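Local coordinates for BH1478 protein (Bacillus halodurans, PDB 2QUP) that is of unknown function, a member of the DUF327 family that folds as a bundle of four helices, at residues A39-R42 with L43-L46. Residues are numbered along the deposited sequence; the frame is centred on the assembly and turned at random.
Sequences AYER and LQAL
Four i to i+4 hydrogen bonds, from the N atoms of Leu-43, Gln-44, Ala-45 and Leu-46 to the O atoms of Ala-39, Tyr-40, Glu-41 and Arg-42, make this one unbroken piece of alpha helix within helix 27-60. They are not equally straight: the Gln-44 bond is the most bent of the four, with N-H...O at 133°, and Gln-44 N also makes a weak bond to Glu-41 O at 3.2 Å. On the surface side, Tyr-40 packs against Gln-44 one turn on. Tyr-40 chi1 of -178° sets CG opposite the backbone N and beside the carbonyl carbon, which brings the ring alongside the extended Gln-44 side chain, and Gln-44 CG sits over one ring face. Gln-44 CD is 3.6 Å from Tyr-40 CE2, and the amide plane is turned 32° from the ring. The amide nitrogen faces Glu-41, with NE2 3.8 Å from Glu-41 CG, a contact with the aliphatic chain. A water donates to Gln-44 OE1 at 2.7 Å and bonds Tyr-40 OH at 3.3 Å, joining the outer ends of the pair. Leu-43 is instead buried, touching Asp-79 and Leu-83 of helix 63-88. Chemically, this implies an amphipathic turn: a water-bridged polar pair on one side and leucine side chains packed on helix 63-88 on another.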
ATOM      1  N   ALA A  39      11.214   9.531   0.041  1.00 34.11           N
ATOM      2  CA  ALA A  39      10.290   8.564  -0.543  1.00 32.01           C
ATOM      3  C   ALA A  39       9.474   7.850   0.536  1.00 30.17           C
ATOM      4  O   ALA A  39       8.270   7.646   0.377  1.00 34.96           O
ATOM      5  CB  ALA A  39      11.047   7.571  -1.392  1.00 29.44           C
ATOM      6  N   TYR A  40      10.134   7.497   1.638  1.00 31.42           N
ATOM      7  CA  TYR A  40       9.470   6.925   2.812  1.00 25.67           C
ATOM      8  C   TYR A  40       8.420   7.862   3.403  1.00 31.90           C
ATOM      9  O   TYR A  40       7.336   7.424   3.797  1.00 33.44           O
ATOM     10  CB  TYR A  40      10.502   6.566   3.895  1.00 25.25           C
ATOM     11  CG  TYR A  40       9.906   5.920   5.138  1.00 29.71           C
ATOM     12  CD1 TYR A  40       9.497   4.593   5.125  1.00 33.82           C
ATOM     13  CD2 TYR A  40       9.757   6.635   6.327  1.00 32.91           C
ATOM     14  CE1 TYR A  40       8.953   3.991   6.255  1.00 28.68           C
ATOM     15  CE2 TYR A  40       9.216   6.030   7.463  1.00 27.74           C
ATOM     16  CZ  TYR A  40       8.819   4.711   7.412  1.00 29.23           C
ATOM     17  OH  TYR A  40       8.284   4.107   8.522  1.00 28.97           O
ATOM     18  N   GLU A  41       8.767   9.146   3.477  1.00 31.05           N
ATOM     19  CA  GLU A  41       7.907  10.174   4.044  1.00 39.74           C
ATOM     20  C   GLU A  41       6.663  10.386   3.193  1.00 33.81           C
ATOM     21  O   GLU A  41       5.577  10.564   3.729  1.00 36.83           O
ATOM     22  CB  GLU A  41       8.677  11.498   4.164  1.00 40.95           C
ATOM     23  CG  GLU A  41       9.374  11.712   5.522  1.00 58.63           C
ATOM     24  CD  GLU A  41      10.474  12.793   5.487  1.00 62.55           C
ATOM     25  OE1 GLU A  41      10.333  13.786   4.730  1.00 71.28           O
ATOM     26  OE2 GLU A  41      11.481  12.646   6.228  1.00 75.37           O
ATOM     27  N   ARG A  42       6.842  10.376   1.872  1.00 35.95           N
ATOM     28  CA  ARG A  42       5.747  10.437   0.907  1.00 36.13           C
ATOM     29  C   ARG A  42       4.795   9.249   1.031  1.00 35.99           C
ATOM     30  O   ARG A  42       3.573   9.408   1.043  1.00 38.67           O
ATOM     31  CB  ARG A  42       6.308  10.514  -0.506  1.00 35.85           C
ATOM     32  CG  ARG A  42       6.620  11.923  -0.954  1.00 45.24           C
ATOM     33  CD  ARG A  42       6.925  11.986  -2.445  1.00 55.24           C
ATOM     34  NE  ARG A  42       8.357  11.821  -2.692  1.00 62.97           N
ATOM     35  CZ  ARG A  42       8.903  10.797  -3.347  1.00 69.59           C
ATOM     36  NH1 ARG A  42       8.146   9.825  -3.856  1.00 73.47           N
ATOM     37  NH2 ARG A  42      10.218  10.741  -3.498  1.00 59.04           N
ATOM     38  N   LEU A  43       5.368   8.064   1.173  1.00 32.30           N
ATOM     39  CA  LEU A  43       4.603   6.867   1.504  1.00 26.80           C
ATOM     40  C   LEU A  43       3.812   6.950   2.804  1.00 29.98           C
ATOM     41  O   LEU A  43       2.745   6.346   2.918  1.00 29.16           O
ATOM     42  CB  LEU A  43       5.538   5.649   1.559  1.00 19.66           C
ATOM     43  CG  LEU A  43       6.122   5.000   0.313  1.00 25.82           C
ATOM     44  CD1 LEU A  43       6.851   3.732   0.749  1.00 27.24           C
ATOM     45  CD2 LEU A  43       5.064   4.713  -0.755  1.00 18.36           C
ATOM     46  N   GLN A  44       4.351   7.646   3.802  1.00 35.61           N
ATOM     47  CA  GLN A  44       3.680   7.758   5.102  1.00 35.30           C
ATOM     48  C   GLN A  44       2.457   8.655   4.935  1.00 32.34           C
ATOM     49  O   GLN A  44       1.385   8.379   5.480  1.00 32.41           O
ATOM     50  CB  GLN A  44       4.608   8.402   6.136  1.00 37.20           C
ATOM     51  CG  GLN A  44       5.688   7.524   6.761  1.00 46.56           C
ATOM     52  CD  GLN A  44       6.439   8.271   7.884  1.00 49.93           C
ATOM     53  OE1 GLN A  44       6.468   7.822   9.038  1.00 52.34           O
ATOM     54  NE2 GLN A  44       7.029   9.428   7.547  1.00 44.58           N
ATOM     55  N   ALA A  45       2.642   9.728   4.171  1.00 32.69           N
ATOM     56  CA  ALA A  45       1.580  10.689   3.859  1.00 35.51           C
ATOM     57  C   ALA A  45       0.453  10.056   3.041  1.00 30.92           C
ATOM     58  O   ALA A  45      -0.711  10.283   3.317  1.00 29.08           O
ATOM     59  CB  ALA A  45       2.174  11.916   3.127  1.00 33.44           C
ATOM     60  N   LEU A  46       0.823   9.257   2.042  1.00 28.35           N
ATOM     61  CA  LEU A  46      -0.124   8.467   1.267  1.00 24.49           C
ATOM     62  C   LEU A  46      -0.882   7.440   2.110  1.00 26.73           C
ATOM     63  O   LEU A  46      -2.067   7.237   1.923  1.00 32.34           O
ATOM     64  CB  LEU A  46       0.633   7.750   0.158  1.00 18.22           C
ATOM     65  CG  LEU A  46      -0.080   7.267  -1.090  1.00 23.67           C
ATOM     66  CD1 LEU A  46      -1.184   8.254  -1.546  1.00 28.80           C
ATOM     67  CD2 LEU A  46       0.952   7.098  -2.163  1.00 24.07           C
TER
HETATM   68  O   HOH W   1       5.469   5.368   9.639  1.00 48.43           O